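Local coordinates for protein propionate kinase (Francisella tularensis subsp. tularensis, PDB 3KHY) that probably catalyses the reversible, magnesium-dependent transfer of phosphate from ATP to acetate or propionate, as a homodimeric kinase of the acetokinase family, at residues Arg331-Ile345 / Ser353-Val367. Numbering follows the deposited sequence.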
loop_
_atom_site.group_PDB
_atom_site.type_symbol
_atom_site.label_atom_id
_atom_site.label_comp_id
_atom_site.label_asym_id
_atom_site.label_seq_id
_atom_site.Cartn_x
_atom_site.Cartn_y
_atom_site.Cartn_z
ATOM N N ARG A 331 3.945 -20.195 8.508
ATOM C CA ARG A 331 4.055 -19.470 9.765
ATOM C C ARG A 331 5.530 -19.343 10.176
ATOM O O ARG A 331 5.966 -18.287 10.612
ATOM C CB ARG A 331 3.257 -20.199 10.858
ATOM C CG ARG A 331 1.730 -20.228 10.629
ATOM C CD ARG A 331 1.003 -20.702 11.909
ATOM N NE ARG A 331 1.445 -22.051 12.301
ATOM C CZ ARG A 331 0.724 -23.165 12.203
ATOM N NH1 ARG A 331 -0.523 -23.149 11.732
ATOM N NH2 ARG A 331 1.255 -24.319 12.597
ATOM N N LYS A 332 6.290 -20.429 10.036
ATOM C CA LYS A 332 7.714 -20.404 10.370
ATOM C C LYS A 332 8.448 -19.346 9.532
ATOM O O LYS A 332 9.302 -18.617 10.025
ATOM C CB LYS A 332 8.332 -21.781 10.137
ATOM C CG LYS A 332 9.862 -21.804 10.169
ATOM C CD LYS A 332 10.389 -23.204 9.858
ATOM C CE LYS A 332 11.905 -23.270 9.975
ATOM N NZ LYS A 332 12.450 -24.592 9.530
ATOM N N ASN A 333 8.100 -19.269 8.257
ATOM C CA ASN A 333 8.764 -18.350 7.360
ATOM C C ASN A 333 8.427 -16.916 7.768
ATOM O O ASN A 333 9.309 -16.069 7.890
ATOM C CB ASN A 333 8.347 -18.625 5.915
ATOM C CG ASN A 333 9.151 -17.818 4.912
ATOM O OD1 ASN A 333 9.294 -16.598 5.043
ATOM N ND2 ASN A 333 9.678 -18.493 3.899
ATOM N N ILE A 334 7.150 -16.652 8.008
ATOM C CA ILE A 334 6.740 -15.315 8.430
ATOM C C ILE A 334 7.419 -14.883 9.740
ATOM O O ILE A 334 7.913 -13.767 9.854
ATOM C CB ILE A 334 5.213 -15.233 8.550
ATOM C CG1 ILE A 334 4.593 -15.344 7.147
ATOM C CG2 ILE A 334 4.791 -13.929 9.213
ATOM C CD1 ILE A 334 3.088 -15.580 7.161
ATOM N N ILE A 335 7.447 -15.765 10.732
ATOM C CA ILE A 335 8.050 -15.413 12.020
ATOM C C ILE A 335 9.562 -15.223 11.876
ATOM O O ILE A 335 10.173 -14.350 12.507
ATOM C CB ILE A 335 7.705 -16.477 13.083
ATOM C CG1 ILE A 335 6.191 -16.490 13.323
ATOM C CG2 ILE A 335 8.477 -16.236 14.383
ATOM C CD1 ILE A 335 5.609 -15.139 13.718
ATOM N N SER A 336 10.170 -16.043 11.028
ATOM C CA SER A 336 11.578 -15.876 10.690
ATOM C C SER A 336 11.866 -14.435 10.261
ATOM O O SER A 336 12.861 -13.829 10.674
ATOM C CB SER A 336 11.958 -16.835 9.559
ATOM O OG SER A 336 13.337 -16.749 9.285
ATOM N N LYS A 337 10.983 -13.877 9.442
ATOM C CA LYS A 337 11.203 -12.525 8.932
ATOM C C LYS A 337 10.940 -11.448 9.984
ATOM O O LYS A 337 11.266 -10.285 9.782
ATOM C CB LYS A 337 10.369 -12.301 7.662
ATOM C CG LYS A 337 10.935 -13.096 6.475
ATOM C CD LYS A 337 10.065 -13.035 5.234
ATOM C CE LYS A 337 10.838 -13.543 4.007
ATOM N NZ LYS A 337 11.444 -14.907 4.195
ATOM N N LEU A 338 10.337 -11.845 11.103
ATOM C CA LEU A 338 10.014 -10.923 12.187
ATOM C C LEU A 338 11.019 -11.035 13.345
ATOM O O LEU A 338 10.785 -10.519 14.430
ATOM C CB LEU A 338 8.597 -11.179 12.702
ATOM C CG LEU A 338 7.495 -10.699 11.743
ATOM C CD1 LEU A 338 6.150 -11.357 12.070
ATOM C CD2 LEU A 338 7.371 -9.177 11.734
ATOM N N ALA A 339 12.147 -11.681 13.090
ATOM C CA ALA A 339 13.160 -11.888 14.125
ATOM C C ALA A 339 13.593 -10.582 14.809
ATOM O O ALA A 339 13.739 -10.541 16.025
ATOM C CB ALA A 339 14.373 -12.623 13.547
ATOM N N ASN A 340 13.790 -9.515 14.038
ATOM C CA ASN A 340 14.290 -8.268 14.626
ATOM C C ASN A 340 13.261 -7.554 15.494
ATOM O O ASN A 340 13.585 -6.580 16.184
ATOM C CB ASN A 340 14.827 -7.316 13.551
ATOM C CG ASN A 340 16.047 -7.872 12.844
ATOM O OD1 ASN A 340 16.914 -8.484 13.472
ATOM N ND2 ASN A 340 16.128 -7.646 11.532
ATOM N N LEU A 341 12.021 -8.037 15.466
ATOM C CA LEU A 341 10.960 -7.434 16.263
ATOM C C LEU A 341 10.588 -8.262 17.496
ATOM O O LEU A 341 9.541 -8.031 18.100
ATOM C CB LEU A 341 9.704 -7.220 15.415
ATOM C CG LEU A 341 9.596 -5.949 14.571
ATOM C CD1 LEU A 341 10.740 -5.856 13.597
ATOM C CD2 LEU A 341 8.264 -5.918 13.834
ATOM N N GLY A 342 11.422 -9.226 17.862
ATOM C CA GLY A 342 11.175 -9.988 19.074
ATOM C C GLY A 342 10.137 -11.097 18.946
ATOM O O GLY A 342 9.457 -11.414 19.920
ATOM N N PHE A 343 10.009 -11.675 17.749
ATOM C CA PHE A 343 9.184 -12.865 17.527
ATOM C C PHE A 343 10.083 -14.067 17.288
ATOM O O PHE A 343 11.039 -13.995 16.511
ATOM C CB PHE A 343 8.266 -12.696 16.299
ATOM C CG PHE A 343 7.214 -11.623 16.457
ATOM C CD1 PHE A 343 7.489 -10.308 16.118
ATOM C CD2 PHE A 343 5.949 -11.939 16.935
ATOM C CE1 PHE A 343 6.522 -9.312 16.257
ATOM C CE2 PHE A 343 4.980 -10.951 17.090
ATOM C CZ PHE A 343 5.265 -9.638 16.744
HETATM N N MSE A 344 9.767 -15.183 17.938
HETATM C CA MSE A 344 10.535 -16.418 17.766
HETATM C C MSE A 344 9.599 -17.591 17.899
HETATM O O MSE A 344 8.825 -17.661 18.855
HETATM C CB MSE A 344 11.613 -16.551 18.841
HETATM C CG MSE A 344 12.604 -15.395 18.864
HETATM SE SE MSE A 344 13.845 -15.515 17.357
HETATM C CE MSE A 344 14.298 -17.416 17.497
ATOM N N ILE A 345 9.705 -18.534 16.971
ATOM C CA ILE A 345 8.788 -19.657 16.941
ATOM C C ILE A 345 9.372 -20.838 17.699
ATOM O O ILE A 345 10.592 -20.968 17.806
ATOM C CB ILE A 345 8.489 -20.062 15.486
ATOM C CG1 ILE A 345 7.008 -20.437 15.327
ATOM C CG2 ILE A 345 9.458 -21.150 15.017
ATOM C CD1 ILE A 345 6.550 -20.505 13.901
ATOM N N SER A 353 0.456 -26.981 15.295
ATOM C CA SER A 353 -0.475 -25.843 15.262
ATOM C C SER A 353 -1.148 -25.633 16.620
ATOM O O SER A 353 -2.371 -25.506 16.705
ATOM C CB SER A 353 -1.539 -26.049 14.173
ATOM O OG SER A 353 -0.948 -26.178 12.883
ATOM N N GLU A 354 -0.351 -25.598 17.686
ATOM C CA GLU A 354 -0.901 -25.411 19.028
ATOM C C GLU A 354 -1.416 -23.990 19.275
ATOM O O GLU A 354 -1.171 -23.069 18.490
ATOM C CB GLU A 354 0.134 -25.790 20.102
ATOM C CG GLU A 354 0.593 -27.234 20.005
ATOM C CD GLU A 354 1.344 -27.699 21.237
ATOM O OE1 GLU A 354 1.464 -26.919 22.205
ATOM O OE2 GLU A 354 1.820 -28.852 21.238
ATOM N N THR A 355 -2.143 -23.817 20.370
ATOM C CA THR A 355 -2.719 -22.510 20.678
ATOM C C THR A 355 -1.630 -21.460 20.748
ATOM O O THR A 355 -1.770 -20.389 20.163
ATOM C CB THR A 355 -3.522 -22.560 21.978
ATOM O OG1 THR A 355 -4.584 -23.495 21.800
ATOM C CG2 THR A 355 -4.112 -21.175 22.320
ATOM N N PHE A 356 -0.540 -21.771 21.447
ATOM C CA PHE A 356 0.638 -20.902 21.427
ATOM C C PHE A 356 1.789 -21.593 20.691
ATOM O O PHE A 356 2.087 -22.758 20.962
ATOM C CB PHE A 356 1.075 -20.558 22.847
ATOM C CG PHE A 356 0.149 -19.603 23.553
ATOM C CD1 PHE A 356 -0.928 -20.072 24.286
ATOM C CD2 PHE A 356 0.358 -18.235 23.478
ATOM C CE1 PHE A 356 -1.788 -19.191 24.940
ATOM C CE2 PHE A 356 -0.498 -17.342 24.142
ATOM C CZ PHE A 356 -1.565 -17.820 24.865
ATOM N N ILE A 357 2.435 -20.890 19.762
ATOM C CA ILE A 357 3.555 -21.487 19.013
ATOM C C ILE A 357 4.858 -20.699 19.123
ATOM O O ILE A 357 5.823 -20.988 18.413
ATOM C CB ILE A 357 3.220 -21.692 17.519
ATOM C CG1 ILE A 357 2.906 -20.349 16.845
ATOM C CG2 ILE A 357 2.052 -22.671 17.369
ATOM C CD1 ILE A 357 2.568 -20.467 15.336
ATOM N N ASN A 358 4.885 -19.712 20.011
ATOM C CA ASN A 358 6.095 -18.933 20.231
ATOM C C ASN A 358 7.034 -19.626 21.188
ATOM O O ASN A 358 6.620 -20.448 22.010
ATOM C CB ASN A 358 5.763 -17.550 20.809
ATOM C CG ASN A 358 4.879 -17.636 22.034
ATOM O OD1 ASN A 358 3.674 -17.851 21.923
ATOM N ND2 ASN A 358 5.474 -17.470 23.214
ATOM N N SER A 359 8.314 -19.307 21.091
ATOM C CA SER A 359 9.271 -19.830 22.057
ATOM C C SER A 359 9.305 -18.920 23.282
ATOM O O SER A 359 8.504 -17.993 23.409
ATOM C CB SER A 359 10.666 -19.935 21.440
ATOM O OG SER A 359 11.195 -18.648 21.171
ATOM N N LYS A 360 10.249 -19.190 24.176
ATOM C CA LYS A 360 10.364 -18.474 25.434
ATOM C C LYS A 360 10.596 -16.961 25.309
ATOM O O LYS A 360 9.957 -16.163 25.990
ATOM C CB LYS A 360 11.500 -19.102 26.252
ATOM C CG LYS A 360 11.842 -18.370 27.537
ATOM C CD LYS A 360 13.028 -19.039 28.229
ATOM C CE LYS A 360 12.625 -19.667 29.549
ATOM N NZ LYS A 360 12.135 -18.653 30.527
ATOM N N ASN A 361 11.525 -16.556 24.462
ATOM C CA ASN A 361 11.824 -15.128 24.386
ATOM C C ASN A 361 11.166 -14.523 23.153
ATOM O O ASN A 361 11.803 -14.352 22.109
ATOM C CB ASN A 361 13.332 -14.874 24.390
ATOM C CG ASN A 361 13.984 -15.226 25.722
ATOM O OD1 ASN A 361 13.447 -14.940 26.797
ATOM N ND2 ASN A 361 15.153 -15.847 25.652
ATOM N N SER A 362 9.880 -14.223 23.275
ATOM C CA SER A 362 9.093 -13.840 22.114
ATOM C C SER A 362 7.774 -13.252 22.539
ATOM O O SER A 362 7.240 -13.612 23.583
ATOM C CB SER A 362 8.818 -15.073 21.237
ATOM O OG SER A 362 7.975 -14.737 20.134
ATOM N N HIS A 363 7.255 -12.335 21.732
ATOM C CA HIS A 363 5.839 -12.012 21.772
ATOM C C HIS A 363 5.058 -13.303 21.617
ATOM O O HIS A 363 5.535 -14.251 20.990
ATOM C CB HIS A 363 5.466 -11.099 20.608
ATOM C CG HIS A 363 6.129 -9.756 20.654
ATOM N ND1 HIS A 363 5.946 -8.870 21.692
ATOM C CD2 HIS A 363 6.974 -9.150 19.786
ATOM C CE1 HIS A 363 6.643 -7.771 21.458
ATOM N NE2 HIS A 363 7.280 -7.920 20.310
ATOM N N ASN A 364 3.847 -13.340 22.162
ATOM C CA ASN A 364 2.973 -14.488 21.944
ATOM C C ASN A 364 2.628 -14.612 20.479
ATOM O O ASN A 364 2.340 -13.608 19.814
ATOM C CB ASN A 364 1.674 -14.352 22.732
ATOM C CG ASN A 364 1.877 -14.512 24.216
ATOM O OD1 ASN A 364 2.752 -15.261 24.648
ATOM N ND2 ASN A 364 1.063 -13.806 25.016
ATOM N N ILE A 365 2.637 -15.848 19.984
ATOM C CA ILE A 365 2.210 -16.148 18.630
ATOM C C ILE A 365 1.217 -17.294 18.745
ATOM O O ILE A 365 1.506 -18.305 19.377
ATOM C CB ILE A 365 3.393 -16.570 17.730
ATOM C CG1 ILE A 365 4.494 -15.502 17.734
ATOM C CG2 ILE A 365 2.901 -16.856 16.295
ATOM C CD1 ILE A 365 5.874 -16.021 17.335
HETATM N N MSE A 366 0.039 -17.131 18.154
HETATM C CA MSE A 366 -1.041 -18.077 18.370
HETATM C C MSE A 366 -1.584 -18.602 17.068
HETATM O O MSE A 366 -1.402 -17.994 16.019
HETATM C CB MSE A 366 -2.198 -17.420 19.147
HETATM C CG MSE A 366 -1.751 -16.777 20.448
HETATM SE SE MSE A 366 -3.187 -15.926 21.475
HETATM C CE MSE A 366 -4.195 -17.553 21.987
ATOM N N VAL A 367 -2.233 -19.753 17.154
ATOM C CA VAL A 367 -3.047 -20.262 16.072
ATOM C C VAL A 367 -4.446 -20.474 16.633
ATOM O O VAL A 367 -4.630 -21.213 17.600
ATOM C CB VAL A 367 -2.527 -21.601 15.537
ATOM C CG1 VAL A 367 -3.447 -22.105 14.441
ATOM C CG2 VAL A 367 -1.099 -21.455 15.021
#
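The carbonyl oxygen of M344 receives the backbone N-H of S359 at 2.8 Å (O to N). CA of N358 adds a C-H...O contact to the same oxygen, and CD1 of I365 packs against it. One residue bridge, between I345 and N358, joins the backbones here. The N-H of the same residue, M344, is held by S362: its OG, anti to its own backbone N (chi1 176°), takes that N-H at 2.9 Å and is bonded in turn to the carbonyl of H363, in that carbonyl's plane. The next link is backbone to backbone, from H363 N to G342 O at 3.0 Å. Beyond it the H363 ring directs its edge at a face of F343 in an edge-to-face pair, planes at 51°, with CD2 3.5 Å from F343 CZ and set toward the rim of the phenyl ring. CG1 of I365 meets that phenyl at its edge, while CD1 of I365 meets CD1 of I335 tip to tip. Strand 365-367 is an outer strand, within this chain, of the sheet that also contains 196-201 and 316-320, in a family of the actin-like ATPase clan; helix 328-337 packs on it through I335 and R331. The R331 side chain, bent at chi3 (-60°), crosses those of V367 and I357 at about a right angle, with CG2 of V367 over one face of its guanidinium and CD1 of I357 3.6 Å from NE. NH2 bonds to OG of S353, the C-prime residue of the Schellman motif ending helix 347-351. N350 and the carbonyl of G324 hold NE and NH1, and S353 OG is also hydrogen-bonded to the carbonyl oxygen of E325; G324 and E325 lie in helix 321-326, within the predicted ATP-binding segment 322-326.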